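Local atomic coordinates of xyloglucan-specific endo-beta-1,4-glucanase BoGH9A (Bacteroides ovatus, PDB entry 6DHT), a protein that hydrolyses internal beta-1,4-glucosidic linkages in the backbone of xyloglucan, releasing xyloglucan oligosaccharides. Residues S114-Y117 against P123-E126; A136-N141 against Q256-V261; F220-M225 against P290-R295; A385-G390 against Y455-K460. All coordinates share one frame; numbering follows the deposited sequence.

Contact 1: S114-Y117 against P123-E126; sequences SFYY and PIEE
Tyr-116, near the C-terminal end of helix 105-117, is overlapped on one face of its ring by Ile-124, whose CD1 lies over that face. The branch methyl CG2 sits farther out along the ring, with Tyr-116 CE2 at 3.8 Å from Ile-124 CG2. With Tyr-116 CG anti to the backbone N (chi1 164°), the phenol reaches out from the helix toward the loop while the isoleucine comes from the opposite direction. Ile-124 CD1 also rests 3.8 Å from Tyr-116 O: it lies back toward the helix and CG2 out by the hydroxyl, both on the same side of the ring. Tyr-117 joins at the side: its CD1 is 4.3 Å from Ile-124 CG2, and CD2 of Tyr-116 lies over the centre of its ring. The Tyr-117 hydroxyl is held elsewhere, by the carbonyl of Ala-129 in helix 126-129. At the polar end, a water in the plane of the Tyr-116 ring bonds to Tyr-116 OH at 2.6 Å, donates to Pro-123 O at 2.8 Å and accepts from Glu-125 N at 3.1 Å. Apolar overlap packs the loop against the helix end, while one water links the tyrosine hydroxyl with a carbonyl and an N-H of the loop.

Contact 2: A136-N141 against Q256-V261; sequences AGHPDN and QQRYVV
Arg-258 carries most of this contact, meeting Asp-140 at its edge and His-138 over one face. The guanidinium approaches the carboxylate side-on: Arg-258 NE bonds Asp-140 OD1 at 2.8 Å, and Arg-258 NH2 bonds Asp-140 OD2 at 2.9 Å. The second bond is nearly straight (177°), lies in the guanidinium plane and uses the syn lone pair of OD2; the NE bond is tilted from both group planes. A chain bent at chi2 and chi3 (-81° and -94°) turns the arginine head to this pose. Above the guanidinium, His-138 CD2 stands 3.5 Å from Arg-258 CZ, the imidazole tilted rather than stacked parallel. Asp-140 OD2 also pairs with Lys-174, and the two positive partners would probably favour its ionised form; His-138 ND1 is bonded to Tyr-167. A leucine in place of Arg-258 would probably leave Asp-140 without one of its charged mates and the Tyr-172 carbonyl without the N-H that NH1 supplies. The side chains of Arg-258 and Asp-171, the predicted nucleophile, come within about 7 Å. The pair ties the loop after helix 126-129 to the approach to strand 259-260, which lies between strands 143-145 and 239-241; Leu-240 of the latter packs on both Asp-140 and Arg-258.

Contact 3: F220-M225 against P290-R295; sequences FNLDWM and PGFSKR
Leu-222 of helix 213-226 touches Phe-292, in the first turn of helix 292-309, from its very first side-chain carbon. Leu-222 CB stands 3.9 Å from Phe-292 CZ, the far end of the ring. From there CG lies anti to the carbonyl carbon (chi1 -69°), and the chain runs on across the phenyl at about a right angle. One terminal methyl returns to the ring, with Leu-222 CD1 at 3.9 Å from Phe-292 CZ and 4.1 Å from Phe-292 CE2. CB and CD1 thus both rest against the ring end. The phenylalanine has its CG anti to the backbone N (chi1 174°), which extends the ring from its helix so that CZ meets the leucine. The two helices belong to the helical (alpha/alpha)6 barrel fold of glycoside hydrolase family 9, and here they meet through apolar side chains; helix 265-281 adds Met-275 and Ser-278 against the same leucine. Phe-282 meets Phe-292 edge-to-face and also touches Leu-222. Nearer the surface a looser electrostatic pairing runs alongside: Asp-223 OD1 is 4.5 Å from Arg-295 NH1, too far for a salt bridge, and OD1 stands off the flat of the guanidinium, so the attraction is one of charge alone. Asp-223 has a firmer partner in Lys-164, which forms a salt bridge with OD2. Gly-291 takes the N-cap position of helix 292-309, and its carbonyl O accepts the backbone N-H of Arg-295.

Contact 4: A385-G390 against Y455-K460; sequences AWLQPG and YLQTGK. With EDO (1,2-ethanediol), chain L.
Gln-457 donates the hydrogen bond that joins these chain segments: its NE2 reaches the backbone carbonyl of Leu-387, NE2 to Leu-387 O being 3.1 Å. The bond is bent, with an N-H...O angle of 139°, and the donor is tilted from the carbonyl plane. A turn at chi2 (-64°) brings the amide of Gln-457 round to this position. Van der Waals contact with the leucine side chain accompanies the bond. Leu-387 CB lies 3.6 Å from Gln-457 NE2, and Leu-387 CD1 is 4.1 Å from Gln-457 CD, so CB and CD1 lie alongside the amide. A bound ethanediol, probably from the crystallisation liquor, touches both residues at the OE1 end of the amide: its O2 makes a weak hydrogen bond to Gln-457 OE1 at 3.1 Å, while its C2 is 3.7 Å from Leu-387 CD2. Asp-402 and Arg-398 of helix 395-416 hold the same diol, and Lys-405 of that helix bonds the Gln-457 carbonyl. Within 455-460, local bonds shape the chain as it leaves the helix. The Tyr-455 carbonyl accepts from the N-H groups of both Thr-458 and Gly-459, and Thr-458 OG1 accepts from Lys-460 N in an ST turn. With an alanine in place of Gln-457, the Leu-387 carbonyl would probably lose this donor and a gap would open beside the leucine. One bent bond to a main-chain carbonyl, laid against a leucine, implies a modest polar link between two helix ends.

All four contacts belong to the family 9 catalytic region, but their chemistry differs with their place. Contacts 1 and 2 touch, Pro-123 packing on Ala-136, and use the loops that flank helix 126-129; both are buried, yet the first rests on aromatic and aliphatic overlap with a water, the second on a charged pair. Of the four, only contact 2 lies near an annotated site. Contacts 3 and 4 are partly buried: contact 3 joins two helices mainly through apolar carbon, whereas contact 4 links helix ends by an amide. Helix 213-226 of contact 3 also places Glu-217 against Tyr-116 of contact 1. Contacts 2 and 3 interleave along the chain; contact 4 sits across the centre from contacts 1 and 2.

Contact 1: S114-Y117 against P123-E126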
loop_
_atom_site.group_PDB
_atom_site.type_symbol
_atom_site.label_atom_id
_atom_site.label_comp_id
_atom_site.label_asym_id
_atom_site.label_seq_id
_atom_site.Cartn_x
_atom_site.Cartn_y
_atom_site.Cartn_z
ATOM N N SER A 114 -8.501 1.309 7.233
ATOM C CA SER A 114 -8.793 2.378 6.282
ATOM C C SER A 114 -9.638 1.873 5.117
ATOM O O SER A 114 -10.484 2.617 4.586
ATOM C CB SER A 114 -7.494 2.986 5.746
ATOM O OG SER A 114 -6.835 2.139 4.808
ATOM N N PHE A 115 -9.419 0.624 4.706
ATOM C CA PHE A 115 -10.156 0.039 3.604
ATOM C C PHE A 115 -11.648 -0.087 3.936
ATOM O O PHE A 115 -12.512 0.131 3.068
ATOM C CB PHE A 115 -9.569 -1.320 3.227
ATOM C CG PHE A 115 -8.226 -1.215 2.559
ATOM C CD1 PHE A 115 -7.059 -1.129 3.304
ATOM C CD2 PHE A 115 -8.138 -1.181 1.164
ATOM C CE1 PHE A 115 -5.823 -0.981 2.665
ATOM C CE2 PHE A 115 -6.911 -1.051 0.541
ATOM C CZ PHE A 115 -5.761 -0.936 1.297
ATOM N N TYR A 116 -11.949 -0.427 5.189
ATOM C CA TYR A 116 -13.327 -0.470 5.655
ATOM C C TYR A 116 -14.016 0.891 5.459
ATOM O O TYR A 116 -15.123 0.967 4.937
ATOM C CB TYR A 116 -13.403 -0.958 7.110
ATOM C CG TYR A 116 -14.741 -0.645 7.749
ATOM C CD1 TYR A 116 -15.855 -1.446 7.524
ATOM C CD2 TYR A 116 -14.885 0.460 8.571
ATOM C CE1 TYR A 116 -17.078 -1.136 8.096
ATOM C CE2 TYR A 116 -16.103 0.765 9.151
ATOM C CZ TYR A 116 -17.191 -0.044 8.914
ATOM O OH TYR A 116 -18.420 0.247 9.478
ATOM N N TYR A 117 -13.329 1.978 5.824
ATOM C CA TYR A 117 -13.888 3.302 5.630
ATOM C C TYR A 117 -14.115 3.628 4.141
ATOM O O TYR A 117 -15.007 4.413 3.798
ATOM C CB TYR A 117 -12.999 4.356 6.277
ATOM C CG TYR A 117 -13.033 4.322 7.782
ATOM C CD1 TYR A 117 -14.147 4.788 8.481
ATOM C CD2 TYR A 117 -11.945 3.865 8.515
ATOM C CE1 TYR A 117 -14.173 4.794 9.853
ATOM C CE2 TYR A 117 -11.978 3.846 9.884
ATOM C CZ TYR A 117 -13.102 4.321 10.547
ATOM O OH TYR A 117 -13.095 4.311 11.931
ATOM N N PRO A 123 -23.807 0.720 4.827
ATOM C CA PRO A 123 -23.687 1.713 5.885
ATOM C C PRO A 123 -22.397 1.476 6.651
ATOM O O PRO A 123 -21.915 0.351 6.780
ATOM C CB PRO A 123 -24.921 1.453 6.755
ATOM C CG PRO A 123 -25.269 0.057 6.505
ATOM C CD PRO A 123 -24.883 -0.250 5.091
ATOM N N ILE A 124 -21.837 2.571 7.122
ATOM C CA ILE A 124 -20.578 2.577 7.847
ATOM C C ILE A 124 -20.963 2.911 9.284
ATOM O O ILE A 124 -21.057 4.068 9.659
ATOM C CB ILE A 124 -19.612 3.604 7.208
ATOM C CG1 ILE A 124 -19.393 3.264 5.717
ATOM C CG2 ILE A 124 -18.303 3.657 7.959
ATOM C CD1 ILE A 124 -18.742 1.919 5.476
ATOM N N GLU A 125 -21.266 1.873 10.060
ATOM C CA GLU A 125 -21.932 2.035 11.356
ATOM C C GLU A 125 -20.989 2.345 12.493
ATOM O O GLU A 125 -19.883 1.829 12.547
ATOM C CB GLU A 125 -22.722 0.775 11.698
ATOM C CG GLU A 125 -23.874 0.534 10.731
ATOM C CD GLU A 125 -24.553 -0.811 10.901
ATOM O OE1 GLU A 125 -24.019 -1.684 11.619
ATOM O OE2 GLU A 125 -25.632 -0.989 10.299
ATOM N N GLU A 126 -21.457 3.183 13.415
ATOM C CA GLU A 126 -20.634 3.699 14.502
ATOM C C GLU A 126 -19.954 2.608 15.329
ATOM O O GLU A 126 -18.846 2.772 15.803
ATOM C CB GLU A 126 -21.470 4.608 15.414
ATOM C CG GLU A 126 -20.701 5.181 16.595
ATOM C CD GLU A 126 -21.342 6.434 17.167
ATOM O OE1 GLU A 126 -22.529 6.697 16.865
ATOM O OE2 GLU A 126 -20.655 7.161 17.913
HETATM O O HOH W 1 -20.726 -0.948 9.014
#

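Contact 2: A136-N141 against Q256-V261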
loop_
_atom_site.group_PDB
_atom_site.type_symbol
_atom_site.label_atom_id
_atom_site.label_comp_id
_atom_site.label_asym_id
_atom_site.label_seq_id
_atom_site.Cartn_x
_atom_site.Cartn_y
_atom_site.Cartn_z
ATOM N N ALA A 136 -24.971 4.467 3.855
ATOM C CA ALA A 136 -24.514 3.849 2.625
ATOM C C ALA A 136 -24.465 4.885 1.483
ATOM O O ALA A 136 -25.293 5.806 1.399
ATOM C CB ALA A 136 -25.416 2.692 2.268
ATOM N N GLY A 137 -23.481 4.728 0.605
ATOM C CA GLY A 137 -23.354 5.546 -0.582
ATOM C C GLY A 137 -22.890 4.723 -1.776
ATOM O O GLY A 137 -22.326 3.654 -1.615
ATOM N N HIS A 138 -23.140 5.226 -2.979
ATOM C CA HIS A 138 -22.772 4.545 -4.225
ATOM C C HIS A 138 -23.171 3.062 -4.276
ATOM O O HIS A 138 -22.328 2.162 -4.329
ATOM C CB HIS A 138 -21.285 4.728 -4.522
ATOM C CG HIS A 138 -20.910 6.149 -4.798
ATOM N ND1 HIS A 138 -20.487 7.005 -3.807
ATOM C CD2 HIS A 138 -20.935 6.877 -5.940
ATOM C CE1 HIS A 138 -20.249 8.197 -4.329
ATOM N NE2 HIS A 138 -20.505 8.142 -5.622
ATOM N N PRO A 139 -24.478 2.792 -4.280
ATOM C CA PRO A 139 -24.934 1.401 -4.390
ATOM C C PRO A 139 -24.432 0.715 -5.663
ATOM O O PRO A 139 -24.191 -0.483 -5.639
ATOM C CB PRO A 139 -26.461 1.547 -4.399
ATOM C CG PRO A 139 -26.710 2.953 -4.786
ATOM C CD PRO A 139 -25.603 3.731 -4.183
ATOM N N ASP A 140 -24.250 1.481 -6.734
ATOM C CA ASP A 140 -23.722 0.976 -7.990
ATOM C C ASP A 140 -24.506 -0.252 -8.477
ATOM O O ASP A 140 -23.941 -1.181 -9.060
ATOM C CB ASP A 140 -22.214 0.688 -7.852
ATOM C CG ASP A 140 -21.375 1.965 -7.805
ATOM O OD1 ASP A 140 -21.896 3.052 -8.150
ATOM O OD2 ASP A 140 -20.179 1.920 -7.415
ATOM N N ASN A 141 -25.819 -0.218 -8.244
ATOM C CA ASN A 141 -26.735 -1.251 -8.738
ATOM C C ASN A 141 -27.381 -0.845 -10.055
ATOM O O ASN A 141 -28.057 -1.657 -10.694
ATOM C CB ASN A 141 -27.818 -1.542 -7.700
ATOM C CG ASN A 141 -28.454 -0.276 -7.137
ATOM O OD1 ASN A 141 -28.259 0.827 -7.658
ATOM N ND2 ASN A 141 -29.219 -0.434 -6.059
ATOM N N GLN A 256 -23.944 12.163 -10.404
ATOM C CA GLN A 256 -23.524 11.750 -11.743
ATOM C C GLN A 256 -23.826 10.286 -12.035
ATOM O O GLN A 256 -23.835 9.441 -11.137
ATOM C CB GLN A 256 -22.039 11.999 -11.962
ATOM C CG GLN A 256 -21.651 13.418 -12.222
ATOM C CD GLN A 256 -20.198 13.528 -12.641
ATOM O OE1 GLN A 256 -19.828 13.162 -13.760
ATOM N NE2 GLN A 256 -19.354 13.975 -11.720
ATOM N N GLN A 257 -24.061 9.983 -13.304
ATOM C CA GLN A 257 -24.322 8.616 -13.727
ATOM C C GLN A 257 -23.024 7.800 -13.660
ATOM O O GLN A 257 -21.948 8.321 -13.967
ATOM C CB GLN A 257 -24.907 8.609 -15.154
ATOM C CG GLN A 257 -25.093 7.238 -15.790
ATOM C CD GLN A 257 -26.100 6.365 -15.052
ATOM O OE1 GLN A 257 -25.750 5.296 -14.536
ATOM N NE2 GLN A 257 -27.359 6.807 -15.009
ATOM N N ARG A 258 -23.159 6.532 -13.278
ATOM C CA ARG A 258 -22.025 5.600 -13.169
ATOM C C ARG A 258 -21.946 4.683 -14.386
ATOM O O ARG A 258 -22.965 4.144 -14.836
ATOM C CB ARG A 258 -22.153 4.767 -11.882
ATOM C CG ARG A 258 -22.165 5.597 -10.602
ATOM C CD ARG A 258 -20.772 5.988 -10.157
ATOM N NE ARG A 258 -20.222 5.039 -9.188
ATOM C CZ ARG A 258 -19.134 5.284 -8.454
ATOM N NH1 ARG A 258 -18.439 6.398 -8.595
ATOM N NH2 ARG A 258 -18.721 4.370 -7.589
ATOM N N TYR A 259 -20.732 4.514 -14.908
ATOM C CA TYR A 259 -20.478 3.702 -16.098
ATOM C C TYR A 259 -19.384 2.676 -15.858
ATOM O O TYR A 259 -18.498 2.921 -15.047
ATOM C CB TYR A 259 -19.993 4.564 -17.264
ATOM C CG TYR A 259 -20.979 5.591 -17.774
ATOM C CD1 TYR A 259 -21.059 6.839 -17.196
ATOM C CD2 TYR A 259 -21.798 5.310 -18.856
ATOM C CE1 TYR A 259 -21.950 7.789 -17.659
ATOM C CE2 TYR A 259 -22.694 6.259 -19.336
ATOM C CZ TYR A 259 -22.764 7.491 -18.725
ATOM O OH TYR A 259 -23.646 8.449 -19.181
ATOM N N VAL A 260 -19.444 1.553 -16.560
ATOM C CA VAL A 260 -18.260 0.713 -16.765
ATOM C C VAL A 260 -17.742 0.998 -18.166
ATOM O O VAL A 260 -18.522 1.177 -19.115
ATOM C CB VAL A 260 -18.493 -0.810 -16.532
ATOM C CG1 VAL A 260 -18.905 -1.086 -15.081
ATOM C CG2 VAL A 260 -19.516 -1.368 -17.497
ATOM N N VAL A 261 -16.431 1.105 -18.288
ATOM C CA VAL A 261 -15.799 1.463 -19.541
ATOM C C VAL A 261 -14.955 0.328 -20.133
ATOM O O VAL A 261 -14.898 -0.790 -19.585
ATOM C CB VAL A 261 -14.972 2.726 -19.363
ATOM C CG1 VAL A 261 -15.863 3.863 -18.876
ATOM C CG2 VAL A 261 -13.842 2.487 -18.361
#

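Contact 3: F220-M225 against P290-R295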
loop_
_atom_site.group_PDB
_atom_site.type_symbol
_atom_site.label_atom_id
_atom_site.label_comp_id
_atom_site.label_asym_id
_atom_site.label_seq_id
_atom_site.Cartn_x
_atom_site.Cartn_y
_atom_site.Cartn_z
ATOM N N PHE A 220 -14.391 -7.999 0.218
ATOM C CA PHE A 220 -15.376 -6.957 -0.042
ATOM C C PHE A 220 -15.147 -6.341 -1.415
ATOM O O PHE A 220 -16.098 -5.970 -2.116
ATOM C CB PHE A 220 -15.359 -5.860 1.005
ATOM C CG PHE A 220 -16.575 -5.000 0.934
ATOM C CD1 PHE A 220 -17.744 -5.394 1.565
ATOM C CD2 PHE A 220 -16.584 -3.850 0.168
ATOM C CE1 PHE A 220 -18.894 -4.610 1.480
ATOM C CE2 PHE A 220 -17.744 -3.064 0.083
ATOM C CZ PHE A 220 -18.898 -3.469 0.728
ATOM N N ASN A 221 -13.881 -6.201 -1.800
ATOM C CA ASN A 221 -13.542 -5.704 -3.114
ATOM C C ASN A 221 -13.501 -6.830 -4.162
ATOM O O ASN A 221 -13.924 -6.615 -5.280
ATOM C CB ASN A 221 -12.234 -4.908 -3.110
ATOM C CG ASN A 221 -12.075 -4.059 -4.361
ATOM O OD1 ASN A 221 -12.661 -2.984 -4.445
ATOM N ND2 ASN A 221 -11.315 -4.531 -5.343
ATOM N N LEU A 222 -12.966 -8.007 -3.834
ATOM C CA LEU A 222 -12.985 -9.134 -4.775
ATOM C C LEU A 222 -14.394 -9.437 -5.288
ATOM O O LEU A 222 -14.580 -9.745 -6.476
ATOM C CB LEU A 222 -12.408 -10.386 -4.130
ATOM C CG LEU A 222 -10.889 -10.320 -3.859
ATOM C CD1 LEU A 222 -10.432 -11.393 -2.836
ATOM C CD2 LEU A 222 -10.072 -10.381 -5.165
ATOM N N ASP A 223 -15.371 -9.352 -4.397
ATOM C CA ASP A 223 -16.752 -9.648 -4.784
ATOM C C ASP A 223 -17.219 -8.646 -5.833
ATOM O O ASP A 223 -17.860 -9.019 -6.825
ATOM C CB ASP A 223 -17.657 -9.602 -3.561
ATOM C CG ASP A 223 -18.964 -10.323 -3.769
ATOM O OD1 ASP A 223 -18.997 -11.265 -4.590
ATOM O OD2 ASP A 223 -19.935 -9.957 -3.080
ATOM N N TRP A 224 -16.896 -7.371 -5.637
ATOM C CA TRP A 224 -17.171 -6.385 -6.679
ATOM C C TRP A 224 -16.418 -6.711 -7.981
ATOM O O TRP A 224 -16.989 -6.636 -9.076
ATOM C CB TRP A 224 -16.818 -4.958 -6.221
ATOM C CG TRP A 224 -16.756 -4.055 -7.388
ATOM C CD1 TRP A 224 -17.797 -3.717 -8.195
ATOM C CD2 TRP A 224 -15.595 -3.446 -7.964
ATOM N NE1 TRP A 224 -17.367 -2.912 -9.210
ATOM C CE2 TRP A 224 -16.011 -2.742 -9.105
ATOM C CE3 TRP A 224 -14.241 -3.413 -7.618
ATOM C CZ2 TRP A 224 -15.127 -2.020 -9.887
ATOM C CZ3 TRP A 224 -13.375 -2.687 -8.398
ATOM C CH2 TRP A 224 -13.807 -2.011 -9.511
ATOM N N MET A 225 -15.130 -7.059 -7.884
ATOM C CA MET A 225 -14.325 -7.318 -9.076
ATOM C C MET A 225 -14.965 -8.380 -9.981
ATOM O O MET A 225 -14.935 -8.239 -11.197
ATOM C CB MET A 225 -12.901 -7.743 -8.686
ATOM C CG MET A 225 -12.096 -6.648 -8.060
ATOM S SD MET A 225 -10.402 -7.148 -7.688
ATOM C CE MET A 225 -9.638 -6.966 -9.287
ATOM N N PRO A 290 -18.686 -19.411 0.742
ATOM C CA PRO A 290 -18.970 -20.648 0.006
ATOM C C PRO A 290 -18.885 -20.463 -1.500
ATOM O O PRO A 290 -19.488 -19.543 -2.047
ATOM C CB PRO A 290 -20.404 -20.984 0.435
ATOM C CG PRO A 290 -20.976 -19.718 0.949
ATOM C CD PRO A 290 -19.824 -18.989 1.575
ATOM N N GLY A 291 -18.106 -21.313 -2.154
ATOM C CA GLY A 291 -17.999 -21.289 -3.592
ATOM C C GLY A 291 -17.033 -20.285 -4.180
ATOM O O GLY A 291 -16.765 -20.315 -5.378
ATOM N N PHE A 292 -16.480 -19.390 -3.367
ATOM C CA PHE A 292 -15.665 -18.331 -3.954
ATOM C C PHE A 292 -14.353 -18.846 -4.563
ATOM O O PHE A 292 -13.955 -18.442 -5.653
ATOM C CB PHE A 292 -15.404 -17.224 -2.929
ATOM C CG PHE A 292 -14.448 -16.173 -3.409
ATOM C CD1 PHE A 292 -14.712 -15.422 -4.538
ATOM C CD2 PHE A 292 -13.275 -15.947 -2.719
ATOM C CE1 PHE A 292 -13.815 -14.489 -4.981
ATOM C CE2 PHE A 292 -12.380 -14.983 -3.145
ATOM C CZ PHE A 292 -12.642 -14.267 -4.268
ATOM N N SER A 293 -13.657 -19.722 -3.853
ATOM C CA SER A 293 -12.389 -20.232 -4.353
ATOM C C SER A 293 -12.540 -20.788 -5.764
ATOM O O SER A 293 -11.780 -20.437 -6.655
ATOM C CB SER A 293 -11.820 -21.303 -3.426
ATOM O OG SER A 293 -10.661 -21.882 -3.997
ATOM N N LYS A 294 -13.535 -21.657 -5.961
ATOM C CA LYS A 294 -13.801 -22.232 -7.276
ATOM C C LYS A 294 -14.190 -21.189 -8.313
ATOM O O LYS A 294 -13.672 -21.166 -9.427
ATOM C CB LYS A 294 -14.917 -23.270 -7.140
ATOM C CG LYS A 294 -15.228 -24.035 -8.412
ATOM C CD LYS A 294 -16.489 -24.879 -8.236
ATOM C CE LYS A 294 -16.766 -25.723 -9.463
ATOM N NZ LYS A 294 -15.778 -26.833 -9.588
ATOM N N ARG A 295 -15.100 -20.306 -7.944
ATOM C CA ARG A 295 -15.520 -19.244 -8.849
ATOM C C ARG A 295 -14.359 -18.336 -9.267
ATOM O O ARG A 295 -14.240 -17.948 -10.423
ATOM C CB ARG A 295 -16.628 -18.426 -8.186
ATOM C CG ARG A 295 -17.143 -17.315 -9.029
ATOM C CD ARG A 295 -18.312 -16.608 -8.379
ATOM N NE ARG A 295 -18.807 -15.548 -9.259
ATOM C CZ ARG A 295 -19.584 -14.543 -8.872
ATOM N NH1 ARG A 295 -19.959 -14.431 -7.597
ATOM N NH2 ARG A 295 -19.963 -13.639 -9.767
#

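Contact 4: A385-G390 against Y455-K460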
loop_
_atom_site.group_PDB
_atom_site.type_symbol
_atom_site.label_atom_id
_atom_site.label_comp_id
_atom_site.label_asym_id
_atom_site.label_seq_id
_atom_site.Cartn_x
_atom_site.Cartn_y
_atom_site.Cartn_z
ATOM N N ALA A 385 5.663 -14.481 -5.332
ATOM C CA ALA A 385 5.000 -15.778 -5.435
ATOM C C ALA A 385 6.021 -16.903 -5.649
ATOM O O ALA A 385 5.998 -17.905 -4.953
ATOM C CB ALA A 385 3.992 -15.747 -6.550
ATOM N N TRP A 386 6.948 -16.702 -6.581
ATOM C CA TRP A 386 8.028 -17.673 -6.806
ATOM C C TRP A 386 8.930 -17.897 -5.584
ATOM O O TRP A 386 9.465 -18.995 -5.411
ATOM C CB TRP A 386 8.878 -17.234 -8.009
ATOM C CG TRP A 386 8.221 -17.562 -9.314
ATOM C CD1 TRP A 386 7.471 -16.747 -10.076
ATOM C CD2 TRP A 386 8.280 -18.818 -10.003
ATOM N NE1 TRP A 386 7.017 -17.412 -11.197
ATOM C CE2 TRP A 386 7.533 -18.684 -11.177
ATOM C CE3 TRP A 386 8.904 -20.047 -9.731
ATOM C CZ2 TRP A 386 7.364 -19.738 -12.075
ATOM C CZ3 TRP A 386 8.750 -21.082 -10.629
ATOM C CH2 TRP A 386 7.989 -20.924 -11.786
ATOM N N LEU A 387 9.095 -16.879 -4.739
ATOM C CA LEU A 387 9.999 -16.955 -3.588
ATOM C C LEU A 387 9.317 -17.476 -2.324
ATOM O O LEU A 387 9.963 -17.640 -1.295
ATOM C CB LEU A 387 10.598 -15.581 -3.292
ATOM C CG LEU A 387 11.512 -14.994 -4.358
ATOM C CD1 LEU A 387 11.931 -13.606 -3.908
ATOM C CD2 LEU A 387 12.721 -15.849 -4.651
ATOM N N GLN A 388 8.025 -17.759 -2.397
ATOM C CA GLN A 388 7.264 -18.222 -1.241
ATOM C C GLN A 388 7.784 -19.548 -0.691
ATOM O O GLN A 388 7.940 -20.512 -1.440
ATOM C CB GLN A 388 5.799 -18.392 -1.641
ATOM C CG GLN A 388 4.820 -17.922 -0.601
ATOM C CD GLN A 388 3.409 -17.830 -1.149
ATOM O OE1 GLN A 388 3.069 -16.915 -1.924
ATOM N NE2 GLN A 388 2.576 -18.783 -0.757
ATOM N N PRO A 389 8.017 -19.616 0.628
ATOM C CA PRO A 389 8.496 -20.870 1.228
ATOM C C PRO A 389 7.421 -21.943 1.357
ATOM O O PRO A 389 6.233 -21.695 1.116
ATOM C CB PRO A 389 8.991 -20.427 2.607
ATOM C CG PRO A 389 8.218 -19.204 2.917
ATOM C CD PRO A 389 7.961 -18.519 1.610
ATOM N N GLY A 390 7.858 -23.149 1.710
ATOM C CA GLY A 390 6.955 -24.266 1.922
ATOM C C GLY A 390 6.430 -24.890 0.642
ATOM O O GLY A 390 5.877 -25.990 0.661
ATOM N N TYR A 455 15.470 -9.876 3.605
ATOM C CA TYR A 455 15.721 -10.476 4.910
ATOM C C TYR A 455 15.150 -11.906 4.945
ATOM O O TYR A 455 15.847 -12.864 5.323
ATOM C CB TYR A 455 15.109 -9.644 6.044
ATOM C CG TYR A 455 15.108 -10.355 7.360
ATOM C CD1 TYR A 455 16.289 -10.532 8.080
ATOM C CD2 TYR A 455 13.941 -10.890 7.879
ATOM C CE1 TYR A 455 16.282 -11.206 9.272
ATOM C CE2 TYR A 455 13.930 -11.571 9.069
ATOM C CZ TYR A 455 15.107 -11.718 9.774
ATOM O OH TYR A 455 15.128 -12.408 10.979
ATOM N N LEU A 456 13.898 -12.071 4.529
ATOM C CA LEU A 456 13.268 -13.380 4.588
ATOM C C LEU A 456 14.018 -14.414 3.748
ATOM O O LEU A 456 14.068 -15.591 4.117
ATOM C CB LEU A 456 11.798 -13.297 4.144
ATOM C CG LEU A 456 10.853 -12.550 5.093
ATOM C CD1 LEU A 456 9.443 -12.660 4.522
ATOM C CD2 LEU A 456 10.888 -13.072 6.492
ATOM N N GLN A 457 14.631 -13.982 2.658
ATOM C CA GLN A 457 15.319 -14.891 1.742
ATOM C C GLN A 457 16.740 -15.253 2.202
ATOM O O GLN A 457 17.332 -16.210 1.694
ATOM C CB GLN A 457 15.382 -14.275 0.352
ATOM C CG GLN A 457 14.000 -14.179 -0.337
ATOM C CD GLN A 457 13.394 -15.544 -0.602
ATOM O OE1 GLN A 457 14.019 -16.368 -1.244
ATOM N NE2 GLN A 457 12.205 -15.795 -0.075
ATOM N N THR A 458 17.279 -14.513 3.171
ATOM C CA THR A 458 18.703 -14.645 3.548
ATOM C C THR A 458 18.967 -14.761 5.033
ATOM O O THR A 458 19.997 -15.337 5.439
ATOM C CB THR A 458 19.536 -13.442 3.065
ATOM O OG1 THR A 458 19.069 -12.221 3.689
ATOM C CG2 THR A 458 19.494 -13.312 1.545
ATOM N N GLY A 459 18.082 -14.227 5.874
ATOM C CA GLY A 459 18.340 -14.141 7.307
ATOM C C GLY A 459 19.337 -13.048 7.672
ATOM O O GLY A 459 19.763 -12.976 8.837
ATOM N N LYS A 460 19.735 -12.216 6.708
ATOM C CA LYS A 460 20.688 -11.131 6.983
ATOM C C LYS A 460 19.954 -9.936 7.579
ATOM O O LYS A 460 19.196 -9.236 6.883
ATOM C CB LYS A 460 21.447 -10.723 5.722
ATOM C CG LYS A 460 22.377 -11.799 5.172
ATOM C CD LYS A 460 23.015 -11.413 3.828
ATOM C CE LYS A 460 23.713 -10.054 3.883
ATOM N NZ LYS A 460 24.690 -9.869 2.763
HETATM C C1 EDO L . 14.764 -19.205 -3.965
HETATM O O1 EDO L . 14.771 -20.590 -4.337
HETATM C C2 EDO L . 13.664 -18.962 -2.937
HETATM O O2 EDO L . 14.113 -19.421 -1.658
#